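Local coordinates for protein pyrrolidone-carboxylate peptidase (Deinococcus radiodurans R1, PDB 5Z48) that probably removes N-terminal pyroglutamate (5-oxoproline) from peptides as a thiol exopeptidase, and here carries bound pyroglutamic acid, at residues Q79-V85 with G135-A141; H17-S22 with V172-V178; P46-H50 with D96-Y102. All blocks are in the same frame, centred on the assembly; numbering follows the deposited sequence.

The three contacts move outward from the central sheet, and the outer two each supply a residue of the pyroglutamate pocket. Contact 1 is a parallel strand pair with the probable active-site Glu83 on it; its backbone bonds are supplemented by charged and amide groups that reach a subunit interface. Contact 2, mostly buried, joins the starts of helices 21-29 and 176-180 through proline and valine packing and one amide-carboxylate bond. Contact 3, the most exposed, sets the start of helix 49-63 against a loop and is held by the backbone bond Asn97 N to Val47 O together with proline and tyrosine packing. Contacts 1 and 2 touch at Pro173, whereas contacts 2 and 3 do not meet but both reach the bound pyroglutamic acid.

Contact 1 (Q79-V85 with G135-A141); sequences QVTLERV and GDISNSA
Two bent side chains carry the polar part of this strand pair, Glu83 meeting Ser138 and Arg84 meeting Asn139. Glu83 has CG anti to its carbonyl carbon and folds again at chi2 (-60°), which brings the carboxylate back over Ser138 and Ala141. Ser138 OG lies 2.8 Å from Glu83 OE1, although another acceptor also lies within reach of its proton. The methyl of Ala141 packs against the carboxylate carbon, CB to Glu83 CD being 3.4 Å. The second carboxylate oxygen, OE2, is hydrogen-bonded to His171 and salt-bridged to Arg77, so several partners fix the rotation of the group.

Arg84 runs straight to CD, then turns at chi3, lying alongside Asn139 with guanidinium and amide nearly coplanar. Its NE donates to Asn139 OD1 at 2.8 Å, the acceptor almost in the guanidinium plane. A water joins Arg84 NH2 to Asn139 ND2, and Ile137 CG2 comes within 3.8 Å of the same NH2. Asp104 of the second subunit forms a salt bridge with NH1, which ties Arg84 to a neighbouring subunit of the tetramer.

Leading up to these groups, the strands 80-83 and 135-138 run parallel, 30° apart. Leu82 sits centrally: its N donates to Asp136 O (2.9 Å) and its O accepts from Ser138 N (2.7 Å). Arg84 N then bonds to Ser138 O at 2.8 Å. Leu82 and Ile137 face one side of the sheet, with Leu82 meeting helix 121-130, while Thr81, Glu83 and Ser138 face the other. Glu83, with its carboxylate on His171, is consistent with the acidic member of the Cys-His-Glu triad of peptidase family C15, placed here on a central strand of the sheet.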
ATOM      1  N   GLN B  79       7.380   7.960   6.818  1.00 10.65           N
ATOM      2  CA  GLN B  79       8.521   8.841   7.055  1.00 10.39           C
ATOM      3  C   GLN B  79       7.984  10.225   7.384  1.00 11.23           C
ATOM      4  O   GLN B  79       6.877  10.596   6.959  1.00 11.55           O
ATOM      5  CB  GLN B  79       9.478   8.898   5.828  1.00  9.06           C
ATOM      6  CG  GLN B  79       9.994   7.505   5.426  1.00 11.51           C
ATOM      7  CD  GLN B  79      10.825   7.482   4.157  1.00 15.26           C
ATOM      8  OE1 GLN B  79      11.031   8.533   3.542  1.00 14.49           O
ATOM      9  NE2 GLN B  79      11.348   6.287   3.777  1.00 12.12           N
ATOM     10  N   VAL B  80       8.774  10.992   8.149  1.00 10.87           N
ATOM     11  CA  VAL B  80       8.405  12.393   8.368  1.00 10.69           C
ATOM     12  C   VAL B  80       8.251  13.129   7.039  1.00 10.34           C
ATOM     13  O   VAL B  80       9.025  12.905   6.084  1.00 10.27           O
ATOM     14  CB  VAL B  80       9.436  13.109   9.252  1.00  7.60           C
ATOM     15  CG1 VAL B  80       9.370  12.552  10.691  1.00 11.76           C
ATOM     16  CG2 VAL B  80      10.873  13.004   8.725  1.00  9.57           C
ATOM     17  N   THR B  81       7.264  14.041   6.989  1.00  8.50           N
ATOM     18  CA  THR B  81       6.964  14.815   5.789  1.00  7.43           C
ATOM     19  C   THR B  81       6.695  16.278   6.119  1.00  9.87           C
ATOM     20  O   THR B  81       6.226  16.628   7.211  1.00 12.01           O
ATOM     21  CB  THR B  81       5.738  14.258   4.995  1.00 10.04           C
ATOM     22  OG1 THR B  81       4.605  14.066   5.877  1.00 11.21           O
ATOM     23  CG2 THR B  81       6.108  12.923   4.316  1.00 10.80           C
ATOM     24  N   LEU B  82       7.052  17.145   5.169  1.00  9.24           N
ATOM     25  CA  LEU B  82       6.811  18.589   5.261  1.00  7.90           C
ATOM     26  C   LEU B  82       5.692  18.958   4.296  1.00 10.14           C
ATOM     27  O   LEU B  82       5.775  18.638   3.093  1.00 10.77           O
ATOM     28  CB  LEU B  82       8.071  19.379   4.890  1.00 10.22           C
ATOM     29  CG  LEU B  82       9.296  19.141   5.726  1.00 13.02           C
ATOM     30  CD1 LEU B  82      10.467  19.801   5.003  1.00 15.18           C
ATOM     31  CD2 LEU B  82       9.087  19.727   7.131  1.00 13.21           C
ATOM     32  N   GLU B  83       4.644  19.648   4.801  1.00  9.80           N
ATOM     33  CA  GLU B  83       3.501  20.023   3.967  1.00  9.69           C
ATOM     34  C   GLU B  83       3.821  21.237   3.121  1.00 10.20           C
ATOM     35  O   GLU B  83       4.235  22.290   3.636  1.00 12.20           O
ATOM     36  CB  GLU B  83       2.259  20.310   4.838  1.00 10.51           C
ATOM     37  CG  GLU B  83       1.806  19.063   5.588  1.00 11.15           C
ATOM     38  CD  GLU B  83       1.431  17.885   4.705  1.00 10.36           C
ATOM     39  OE1 GLU B  83       1.234  18.058   3.465  1.00 10.29           O
ATOM     40  OE2 GLU B  83       1.385  16.747   5.267  1.00 10.86           O
ATOM     41  N   ARG B  84       3.608  21.115   1.805  1.00  8.24           N
ATOM     42  CA  ARG B  84       3.859  22.253   0.936  1.00  9.55           C
ATOM     43  C   ARG B  84       2.770  23.291   1.011  1.00 11.27           C
ATOM     44  O   ARG B  84       3.046  24.471   0.770  1.00 10.15           O
ATOM     45  CB  ARG B  84       4.029  21.766  -0.512  1.00  9.76           C
ATOM     46  CG  ARG B  84       4.506  22.901  -1.448  1.00 10.27           C
ATOM     47  CD  ARG B  84       4.575  22.466  -2.934  1.00  9.31           C
ATOM     48  NE  ARG B  84       5.531  21.377  -3.163  1.00  9.04           N
ATOM     49  CZ  ARG B  84       6.811  21.556  -3.494  1.00 12.38           C
ATOM     50  NH1 ARG B  84       7.337  22.792  -3.550  1.00 13.54           N
ATOM     51  NH2 ARG B  84       7.573  20.490  -3.782  1.00 12.51           N
ATOM     52  N   VAL B  85       1.523  22.878   1.251  1.00 10.33           N
ATOM     53  CA  VAL B  85       0.383  23.771   1.020  1.00  9.68           C
ATOM     54  C   VAL B  85      -0.726  23.487   2.028  1.00 11.30           C
ATOM     55  O   VAL B  85      -1.067  22.333   2.317  1.00 11.68           O
ATOM     56  CB  VAL B  85      -0.089  23.663  -0.446  1.00 11.37           C
ATOM     57  CG1 VAL B  85      -0.507  22.236  -0.762  1.00 12.04           C
ATOM     58  CG2 VAL B  85      -1.189  24.666  -0.736  1.00 13.57           C
ATOM     59  N   GLY B 135      12.937  11.364   4.630  1.00  9.86           N
ATOM     60  CA  GLY B 135      11.771  12.245   4.672  1.00 13.63           C
ATOM     61  C   GLY B 135      11.527  12.898   3.331  1.00 12.63           C
ATOM     62  O   GLY B 135      12.306  12.734   2.385  1.00 14.62           O
ATOM     63  N   ASP B 136      10.416  13.625   3.233  1.00 10.88           N
ATOM     64  CA  ASP B 136      10.061  14.196   1.923  1.00 11.51           C
ATOM     65  C   ASP B 136       9.046  15.312   2.126  1.00 10.98           C
ATOM     66  O   ASP B 136       8.575  15.561   3.227  1.00 11.42           O
ATOM     67  CB  ASP B 136       9.513  13.143   0.970  1.00 14.69           C
ATOM     68  CG  ASP B 136       9.831  13.461  -0.507  1.00 21.46           C
ATOM     69  OD1 ASP B 136      10.200  14.614  -0.842  1.00 18.22           O
ATOM     70  OD2 ASP B 136       9.701  12.540  -1.342  1.00 27.27           O
ATOM     71  N   ILE B 137       8.743  16.004   1.035  1.00 10.82           N
ATOM     72  CA  ILE B 137       7.654  16.987   0.977  1.00  9.80           C
ATOM     73  C   ILE B 137       6.358  16.247   0.612  1.00  9.99           C
ATOM     74  O   ILE B 137       6.349  15.331  -0.246  1.00 12.38           O
ATOM     75  CB  ILE B 137       7.993  18.075  -0.066  1.00  9.25           C
ATOM     76  CG1 ILE B 137       9.183  18.948   0.449  1.00 10.74           C
ATOM     77  CG2 ILE B 137       6.773  18.953  -0.358  1.00 11.12           C
ATOM     78  CD1 ILE B 137       9.876  19.692  -0.710  1.00 12.91           C
ATOM     79  N   SER B 138       5.271  16.641   1.283  1.00  8.35           N
ATOM     80  CA  SER B 138       3.913  16.201   0.981  1.00  8.72           C
ATOM     81  C   SER B 138       3.157  17.361   0.363  1.00  8.33           C
ATOM     82  O   SER B 138       3.281  18.499   0.824  1.00 10.21           O
ATOM     83  CB  SER B 138       3.211  15.763   2.272  1.00 11.36           C
ATOM     84  OG  SER B 138       1.795  15.672   2.123  1.00 11.27           O
ATOM     85  N   ASN B 139       2.325  17.054  -0.636  1.00  9.25           N
ATOM     86  CA  ASN B 139       1.582  18.104  -1.320  1.00  8.20           C
ATOM     87  C   ASN B 139       0.104  18.108  -0.962  1.00 10.39           C
ATOM     88  O   ASN B 139      -0.663  18.906  -1.527  1.00 12.60           O
ATOM     89  CB  ASN B 139       1.806  17.957  -2.818  1.00 11.46           C
ATOM     90  CG  ASN B 139       3.246  18.230  -3.166  1.00 12.64           C
ATOM     91  OD1 ASN B 139       3.792  19.215  -2.668  1.00 12.97           O
ATOM     92  ND2 ASN B 139       3.863  17.388  -3.977  1.00 12.83           N
ATOM     93  N   SER B 140      -0.304  17.308   0.015  1.00 10.61           N
ATOM     94  CA  SER B 140      -1.601  17.483   0.674  1.00 10.53           C
ATOM     95  C   SER B 140      -1.492  17.105   2.141  1.00 11.69           C
ATOM     96  O   SER B 140      -1.008  16.008   2.461  1.00 12.10           O
ATOM     97  CB  SER B 140      -2.706  16.654   0.027  1.00 13.08           C
ATOM     98  OG  SER B 140      -3.897  16.722   0.850  1.00 12.87           O
ATOM     99  N   ALA B 141      -1.937  17.998   3.026  1.00 12.17           N
ATOM    100  CA  ALA B 141      -1.961  17.756   4.474  1.00 10.94           C
ATOM    101  C   ALA B 141      -3.268  17.108   4.926  1.00 13.95           C
ATOM    102  O   ALA B 141      -3.518  17.032   6.139  1.00 16.21           O
ATOM    103  CB  ALA B 141      -1.747  19.073   5.240  1.00 10.23           C
TER
HETATM  104  O   HOH W   1      12.655   9.394   1.544  0.62 24.35           O
HETATM  105  O   HOH W   2       6.784  17.749  -4.260  1.00 12.93           O
HETATM  106  O   HOH W   3      -3.240  20.512   2.368  1.00 12.43           O

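Contact 2 (H17-S22 with V172-V178); sequences HPDNPS and VPANAAV. With PCA (pyroglutamic acid), chain I.
One direct hydrogen bond crosses between Asp19 and Asn175. The amide nitrogen Asn175 ND2 donates to Asp19 OD2 at 2.9 Å with an angle of 160°; the oxygen lies close to the amide plane but is met on its anti side, with the donor 30° out of the carboxylate plane. The two side chains cross at about a right angle. Asn175 ND2 also donates to Gln194, and Asp19 OD1 accepts from Gln24.

Capping bonds follow within each segment. Asn175 CG sits between the backbone N and the carbonyl carbon (chi1 62°), which turns OD1 back to accept from Val178 N at 3.0 Å and N-cap helix 176-180. Asn20 caps helix 21-29 from a different rotamer: OD1 takes both Ser22 N and Ser22 OG, the hydroxyl from well above the carbonyl plane.

Van der Waals contacts centre on the Pro21 ring. Its CG rests 4.0 Å from Val172 CG2 and 3.4 Å from Pro173 O, while CD meets Val178 CG2 at 3.9 Å. That same methyl lies against Asp19 O, and the other one, CG1, approaches the His17 ring obliquely. A water joins His17 ND1 to Val178 O.

With OD1 engaged at the cap, Asn20 ND2 donates to the OE of the bound pyroglutamic acid at 3.0 Å, in a nearly straight bond. The amide is thus gripped from both ends, which probably fixes its orientation, so that one N-H points at the lactam carbonyl of the ligand while ND2 also bonds Glu12 O.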
ATOM      1  N   HIS B  17      -6.623   6.568  18.474  1.00 17.72           N
ATOM      2  CA  HIS B  17      -5.212   6.588  18.861  1.00 19.12           C
ATOM      3  C   HIS B  17      -5.075   6.949  20.340  1.00 20.16           C
ATOM      4  O   HIS B  17      -5.627   7.975  20.781  1.00 23.41           O
ATOM      5  CB  HIS B  17      -4.431   7.597  17.995  1.00 16.42           C
ATOM      6  CG  HIS B  17      -4.660   7.421  16.518  1.00 16.30           C
ATOM      7  ND1 HIS B  17      -4.398   6.237  15.857  1.00 17.59           N
ATOM      8  CD2 HIS B  17      -5.131   8.279  15.583  1.00 15.59           C
ATOM      9  CE1 HIS B  17      -4.694   6.377  14.573  1.00 22.01           C
ATOM     10  NE2 HIS B  17      -5.129   7.613  14.381  1.00 18.96           N
ATOM     11  N   PRO B  18      -4.330   6.162  21.122  1.00 17.82           N
ATOM     12  CA  PRO B  18      -4.184   6.438  22.566  1.00 19.43           C
ATOM     13  C   PRO B  18      -3.122   7.466  22.886  1.00 19.70           C
ATOM     14  O   PRO B  18      -3.030   7.914  24.039  1.00 23.59           O
ATOM     15  CB  PRO B  18      -3.796   5.074  23.145  1.00 22.74           C
ATOM     16  CG  PRO B  18      -3.094   4.349  21.984  1.00 21.82           C
ATOM     17  CD  PRO B  18      -3.798   4.838  20.728  1.00 18.90           C
ATOM     18  N   ASP B  19      -2.312   7.823  21.904  1.00 15.59           N
ATOM     19  CA  ASP B  19      -1.175   8.704  22.068  1.00 15.21           C
ATOM     20  C   ASP B  19      -1.062   9.519  20.790  1.00 15.40           C
ATOM     21  O   ASP B  19      -1.611   9.145  19.745  1.00 15.94           O
ATOM     22  CB  ASP B  19       0.108   7.887  22.332  1.00 17.73           C
ATOM     23  CG  ASP B  19       1.260   8.754  22.798  1.00 22.46           C
ATOM     24  OD1 ASP B  19       1.001   9.770  23.486  1.00 27.39           O
ATOM     25  OD2 ASP B  19       2.423   8.438  22.486  1.00 20.95           O
ATOM     26  N   ASN B  20      -0.381  10.658  20.868  1.00 13.95           N
ATOM     27  CA  ASN B  20      -0.090  11.438  19.659  1.00 11.02           C
ATOM     28  C   ASN B  20       1.399  11.755  19.682  1.00 11.13           C
ATOM     29  O   ASN B  20       1.851  12.495  20.585  1.00 13.10           O
ATOM     30  CB  ASN B  20      -0.941  12.711  19.577  1.00 10.23           C
ATOM     31  CG  ASN B  20      -0.878  13.335  18.215  1.00 10.77           C
ATOM     32  OD1 ASN B  20       0.192  13.417  17.624  1.00 11.57           O
ATOM     33  ND2 ASN B  20      -2.018  13.813  17.718  1.00 11.10           N
ATOM     34  N   PRO B  21       2.194  11.195  18.760  1.00 12.03           N
ATOM     35  CA  PRO B  21       3.648  11.453  18.776  1.00 10.53           C
ATOM     36  C   PRO B  21       3.991  12.923  18.593  1.00 10.11           C
ATOM     37  O   PRO B  21       5.082  13.324  18.995  1.00 10.36           O
ATOM     38  CB  PRO B  21       4.199  10.599  17.628  1.00 12.78           C
ATOM     39  CG  PRO B  21       2.989  10.073  16.867  1.00 16.93           C
ATOM     40  CD  PRO B  21       1.791  10.193  17.741  1.00 12.93           C
ATOM     41  N   SER B  22       3.121  13.723  17.980  1.00 10.83           N
ATOM     42  CA  SER B  22       3.421  15.158  17.866  1.00 10.28           C
ATOM     43  C   SER B  22       3.326  15.833  19.222  1.00 10.85           C
ATOM     44  O   SER B  22       4.136  16.710  19.548  1.00 11.56           O
ATOM     45  CB  SER B  22       2.491  15.816  16.812  1.00 11.51           C
ATOM     46  OG  SER B  22       1.133  15.922  17.240  1.00 10.35           O
ATOM     47  N   VAL B 172       4.143  13.531  11.249  1.00  9.13           N
ATOM     48  CA  VAL B 172       5.021  12.460  11.712  1.00  8.94           C
ATOM     49  C   VAL B 172       4.297  11.123  11.652  1.00  9.11           C
ATOM     50  O   VAL B 172       3.075  11.062  11.824  1.00 10.55           O
ATOM     51  CB  VAL B 172       5.553  12.735  13.139  1.00 11.52           C
ATOM     52  CG1 VAL B 172       6.236  14.128  13.206  1.00 13.78           C
ATOM     53  CG2 VAL B 172       4.450  12.622  14.210  1.00 11.50           C
ATOM     54  N   PRO B 173       5.016  10.026  11.446  1.00 10.04           N
ATOM     55  CA  PRO B 173       4.382   8.699  11.515  1.00 10.88           C
ATOM     56  C   PRO B 173       3.844   8.360  12.898  1.00 11.34           C
ATOM     57  O   PRO B 173       4.169   8.995  13.906  1.00 11.19           O
ATOM     58  CB  PRO B 173       5.553   7.738  11.184  1.00 11.14           C
ATOM     59  CG  PRO B 173       6.452   8.549  10.274  1.00 11.93           C
ATOM     60  CD  PRO B 173       6.409   9.969  10.937  1.00 10.91           C
ATOM     61  N   ALA B 174       3.102   7.244  12.946  1.00 10.61           N
ATOM     62  CA  ALA B 174       2.766   6.608  14.215  1.00 10.39           C
ATOM     63  C   ALA B 174       4.038   6.337  15.012  1.00 11.32           C
ATOM     64  O   ALA B 174       5.076   6.031  14.434  1.00 11.03           O
ATOM     65  CB  ALA B 174       2.056   5.270  13.942  1.00 11.35           C
ATOM     66  N   ASN B 175       3.956   6.451  16.344  1.00 10.78           N
ATOM     67  CA  ASN B 175       4.983   5.861  17.184  1.00 11.48           C
ATOM     68  C   ASN B 175       4.546   4.450  17.586  1.00 13.22           C
ATOM     69  O   ASN B 175       3.532   3.931  17.095  1.00 11.63           O
ATOM     70  CB  ASN B 175       5.271   6.762  18.384  1.00 10.31           C
ATOM     71  CG  ASN B 175       4.040   6.946  19.303  1.00 13.43           C
ATOM     72  OD1 ASN B 175       3.022   6.268  19.174  1.00 12.10           O
ATOM     73  ND2 ASN B 175       4.144   7.900  20.249  1.00 13.96           N
ATOM     74  N   ALA B 176       5.308   3.789  18.483  1.00 11.78           N
ATOM     75  CA  ALA B 176       4.954   2.419  18.847  1.00 12.44           C
ATOM     76  C   ALA B 176       3.574   2.355  19.490  1.00 14.00           C
ATOM     77  O   ALA B 176       2.801   1.422  19.217  1.00 13.99           O
ATOM     78  CB  ALA B 176       6.002   1.818  19.793  1.00 13.08           C
ATOM     79  N   ALA B 177       3.249   3.325  20.367  1.00 11.70           N
ATOM     80  CA  ALA B 177       1.972   3.276  21.071  1.00 14.64           C
ATOM     81  C   ALA B 177       0.808   3.309  20.096  1.00 14.79           C
ATOM     82  O   ALA B 177      -0.179   2.566  20.269  1.00 14.38           O
ATOM     83  CB  ALA B 177       1.883   4.426  22.078  1.00 16.80           C
ATOM     84  N   VAL B 178       0.912   4.163  19.070  1.00 11.81           N
ATOM     85  CA  VAL B 178      -0.123   4.249  18.045  1.00 11.17           C
ATOM     86  C   VAL B 178      -0.220   2.934  17.283  1.00 12.78           C
ATOM     87  O   VAL B 178      -1.317   2.404  17.062  1.00 13.27           O
ATOM     88  CB  VAL B 178       0.137   5.444  17.099  1.00 13.32           C
ATOM     89  CG1 VAL B 178      -0.817   5.415  15.907  1.00 12.52           C
ATOM     90  CG2 VAL B 178      -0.063   6.763  17.848  1.00 16.25           C
TER
HETATM   91  N   PCA I 302      -3.383  14.466  12.905  1.00 12.52           N
HETATM   92  CA  PCA I 302      -4.689  14.866  12.390  1.00 16.03           C
HETATM   93  CB  PCA I 302      -5.327  15.809  13.423  1.00 15.03           C
HETATM   94  CG  PCA I 302      -4.423  15.835  14.657  1.00 13.13           C
HETATM   95  CD  PCA I 302      -3.225  15.034  14.217  1.00 10.05           C
HETATM   96  OE  PCA I 302      -2.235  14.890  14.943  1.00 12.15           O
HETATM   97  C   PCA I 302      -4.540  15.462  10.977  1.00 17.95           C
HETATM   98  O   PCA I 302      -5.278  16.352  10.541  1.00 14.84           O
HETATM   99  OXT PCA I 302      -3.606  15.074  10.220  1.00 21.19           O
HETATM  100  O   HOH W   4      -3.855   3.699  17.208  1.00 18.94           O

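Contact 3 (P46-H50 with D96-Y102); sequences PVEPH and DNAGQTY. With PCA (pyroglutamic acid), chain I.
An Asx turn, with a type I turn from Asp96 to Gly99, faces the N-terminus of helix 49-63 and the wall of the pyroglutamate pocket. Asp96 OD1 accepts from Ala98 N (2.8 Å) and Gln100 N (3.0 Å), which arrive from opposite faces of its carboxylate. Its OD2 lies instead 3.2 Å from Pro49 CD. A leucine in place of Asp96 would probably leave the amides of Ala98 and Gln100 without their shared acceptor and make the turn less firmly held.

Asn97 N donates to Val47 O at 2.9 Å, nearly straight. Asn97 ND2 lies against Val47 CB, bonds to Pro13 O, and shares a water with Val47 N. Val47 meanwhile turns CG2 to within 3.8 Å of the ligand's CG. Glu48 caps the helix, OE1 accepting from His50 N, with CG against the Ala98 methyl. The Tyr102 ring packs on Pro49, Tyr102 CE1 lying 3.8 Å from Pro49 CG, and Tyr102 OH lies 3.0 Å from His50 NE2.

Around this junction Pro49 reaches Met90 on strand 80-90 and Phe148 on helix 145-159, and Phe92 meets the Tyr102 ring edge-to-face, so the loop bridges helix 49-63 and the end of that strand.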
ATOM      1  N   PRO B  46      -5.864  21.308  20.751  1.00 12.23           N
ATOM      2  CA  PRO B  46      -6.922  20.301  20.682  1.00 12.74           C
ATOM      3  C   PRO B  46      -7.219  19.930  19.231  1.00 11.76           C
ATOM      4  O   PRO B  46      -7.005  20.717  18.304  1.00 12.97           O
ATOM      5  CB  PRO B  46      -8.122  21.010  21.312  1.00 14.90           C
ATOM      6  CG  PRO B  46      -7.882  22.480  20.898  1.00 16.32           C
ATOM      7  CD  PRO B  46      -6.378  22.662  20.991  1.00 12.27           C
ATOM      8  N   VAL B  47      -7.742  18.710  19.039  1.00 12.61           N
ATOM      9  CA  VAL B  47      -8.123  18.254  17.687  1.00 11.00           C
ATOM     10  C   VAL B  47      -9.566  18.666  17.448  1.00 12.86           C
ATOM     11  O   VAL B  47     -10.488  17.839  17.443  1.00 14.15           O
ATOM     12  CB  VAL B  47      -7.911  16.743  17.513  1.00 11.13           C
ATOM     13  CG1 VAL B  47      -8.125  16.354  16.063  1.00 12.90           C
ATOM     14  CG2 VAL B  47      -6.480  16.398  17.836  1.00 12.92           C
ATOM     15  N   GLU B  48      -9.774  19.961  17.274  1.00 13.61           N
ATOM     16  CA  GLU B  48     -11.091  20.534  17.058  1.00 13.89           C
ATOM     17  C   GLU B  48     -10.792  21.917  16.504  1.00 14.80           C
ATOM     18  O   GLU B  48     -10.058  22.677  17.173  1.00 14.20           O
ATOM     19  CB  GLU B  48     -11.890  20.609  18.370  1.00 15.13           C
ATOM     20  CG  GLU B  48     -13.372  21.002  18.187  1.00 16.82           C
ATOM     21  CD  GLU B  48     -13.510  22.493  17.939  1.00 18.33           C
ATOM     22  OE1 GLU B  48     -13.974  22.868  16.843  1.00 20.29           O
ATOM     23  OE2 GLU B  48     -13.112  23.283  18.843  1.00 21.99           O
ATOM     24  N   PRO B  49     -11.281  22.268  15.305  1.00 11.64           N
ATOM     25  CA  PRO B  49     -10.735  23.459  14.617  1.00 12.92           C
ATOM     26  C   PRO B  49     -11.027  24.785  15.286  1.00 16.85           C
ATOM     27  O   PRO B  49     -10.140  25.647  15.287  1.00 15.60           O
ATOM     28  CB  PRO B  49     -11.374  23.409  13.220  1.00 14.60           C
ATOM     29  CG  PRO B  49     -12.622  22.538  13.425  1.00 16.66           C
ATOM     30  CD  PRO B  49     -12.214  21.514  14.440  1.00 13.37           C
ATOM     31  N   HIS B  50     -12.215  24.981  15.852  1.00 15.73           N
ATOM     32  CA  HIS B  50     -12.510  26.284  16.447  1.00 18.16           C
ATOM     33  C   HIS B  50     -11.581  26.555  17.617  1.00 18.82           C
ATOM     34  O   HIS B  50     -10.953  27.623  17.694  1.00 18.74           O
ATOM     35  CB  HIS B  50     -13.966  26.350  16.868  1.00 20.83           C
ATOM     36  CG  HIS B  50     -14.897  26.207  15.709  1.00 27.99           C
ATOM     37  ND1 HIS B  50     -14.782  26.987  14.577  1.00 35.14           N
ATOM     38  CD2 HIS B  50     -15.905  25.336  15.468  1.00 30.38           C
ATOM     39  CE1 HIS B  50     -15.711  26.633  13.707  1.00 36.84           C
ATOM     40  NE2 HIS B  50     -16.409  25.637  14.223  1.00 34.26           N
ATOM     41  N   ASP B  96     -13.978  15.135  14.470  1.00 14.52           N
ATOM     42  CA  ASP B  96     -12.960  15.698  15.345  1.00 13.69           C
ATOM     43  C   ASP B  96     -13.315  15.305  16.781  1.00 15.75           C
ATOM     44  O   ASP B  96     -14.264  14.553  17.033  1.00 17.06           O
ATOM     45  CB  ASP B  96     -12.839  17.210  15.111  1.00 14.08           C
ATOM     46  CG  ASP B  96     -14.121  18.006  15.507  1.00 14.52           C
ATOM     47  OD1 ASP B  96     -14.914  17.555  16.389  1.00 15.08           O
ATOM     48  OD2 ASP B  96     -14.300  19.143  14.973  1.00 15.60           O
ATOM     49  N   ASN B  97     -12.580  15.820  17.762  1.00 15.61           N
ATOM     50  CA  ASN B  97     -12.752  15.405  19.154  1.00 16.88           C
ATOM     51  C   ASN B  97     -13.986  16.001  19.827  1.00 17.64           C
ATOM     52  O   ASN B  97     -14.319  15.608  20.958  1.00 21.33           O
ATOM     53  CB  ASN B  97     -11.495  15.738  19.965  1.00 18.91           C
ATOM     54  CG  ASN B  97     -10.425  14.672  19.814  1.00 23.78           C
ATOM     55  OD1 ASN B  97     -10.670  13.607  19.239  1.00 21.49           O
ATOM     56  ND2 ASN B  97      -9.251  14.938  20.359  1.00 20.28           N
ATOM     57  N   ALA B  98     -14.711  16.879  19.121  1.00 17.35           N
ATOM     58  CA  ALA B  98     -16.044  17.273  19.534  1.00 18.76           C
ATOM     59  C   ALA B  98     -17.130  16.464  18.830  1.00 18.80           C
ATOM     60  O   ALA B  98     -18.317  16.728  19.057  1.00 21.84           O
ATOM     61  CB  ALA B  98     -16.251  18.772  19.307  1.00 19.59           C
ATOM     62  N   GLY B  99     -16.757  15.457  18.037  1.00 18.41           N
ATOM     63  CA  GLY B  99     -17.728  14.663  17.300  1.00 20.37           C
ATOM     64  C   GLY B  99     -18.238  15.339  16.060  1.00 20.05           C
ATOM     65  O   GLY B  99     -19.248  14.913  15.482  1.00 23.01           O
ATOM     66  N   GLN B 100     -17.580  16.396  15.642  1.00 18.46           N
ATOM     67  CA  GLN B 100     -18.033  17.292  14.594  1.00 21.93           C
ATOM     68  C   GLN B 100     -17.433  16.883  13.244  1.00 19.36           C
ATOM     69  O   GLN B 100     -16.331  16.335  13.172  1.00 18.66           O
ATOM     70  CB  GLN B 100     -17.623  18.688  15.060  1.00 31.54           C
ATOM     71  CG  GLN B 100     -17.807  19.899  14.258  1.00 42.13           C
ATOM     72  CD  GLN B 100     -19.105  20.030  13.621  1.00 52.77           C
ATOM     73  OE1 GLN B 100     -19.200  19.785  12.438  1.00 56.67           O
ATOM     74  NE2 GLN B 100     -20.149  20.350  14.386  1.00 56.32           N
ATOM     75  N   THR B 101     -18.193  17.110  12.172  1.00 18.69           N
ATOM     76  CA  THR B 101     -17.647  16.945  10.829  1.00 20.50           C
ATOM     77  C   THR B 101     -17.997  18.156   9.979  1.00 19.68           C
ATOM     78  O   THR B 101     -18.910  18.921  10.272  1.00 27.55           O
ATOM     79  CB  THR B 101     -18.137  15.677  10.141  1.00 22.75           C
ATOM     80  OG1 THR B 101     -17.406  15.507   8.925  1.00 29.18           O
ATOM     81  CG2 THR B 101     -19.569  15.819   9.775  1.00 21.32           C
ATOM     82  N   TYR B 102     -17.214  18.352   8.935  1.00 16.40           N
ATOM     83  CA  TYR B 102     -17.428  19.410   7.965  1.00 17.25           C
ATOM     84  C   TYR B 102     -17.324  18.780   6.585  1.00 17.05           C
ATOM     85  O   TYR B 102     -16.512  17.865   6.389  1.00 17.08           O
ATOM     86  CB  TYR B 102     -16.376  20.538   8.113  1.00 15.79           C
ATOM     87  CG  TYR B 102     -16.414  21.162   9.487  1.00 16.68           C
ATOM     88  CD1 TYR B 102     -15.691  20.599  10.533  1.00 15.80           C
ATOM     89  CD2 TYR B 102     -17.150  22.300   9.734  1.00 23.18           C
ATOM     90  CE1 TYR B 102     -15.739  21.142  11.796  1.00 16.28           C
ATOM     91  CE2 TYR B 102     -17.194  22.853  11.018  1.00 24.33           C
ATOM     92  CZ  TYR B 102     -16.481  22.269  12.023  1.00 20.10           C
ATOM     93  OH  TYR B 102     -16.539  22.828  13.278  1.00 22.87           O
TER
HETATM   94  N   PCA I 302      -3.383  14.466  12.905  1.00 12.52           N
HETATM   95  CA  PCA I 302      -4.689  14.866  12.390  1.00 16.03           C
HETATM   96  CB  PCA I 302      -5.327  15.809  13.423  1.00 15.03           C
HETATM   97  CG  PCA I 302      -4.423  15.835  14.657  1.00 13.13           C
HETATM   98  CD  PCA I 302      -3.225  15.034  14.217  1.00 10.05           C
HETATM   99  OE  PCA I 302      -2.235  14.890  14.943  1.00 12.15           O
HETATM  100  C   PCA I 302      -4.540  15.462  10.977  1.00 17.95           C
HETATM  101  O   PCA I 302      -5.278  16.352  10.541  1.00 14.84           O
HETATM  102  OXT PCA I 302      -3.606  15.074  10.220  1.00 21.19           O
HETATM  103  O   HOH W   5      -8.578  17.526  21.667  1.00 19.09           O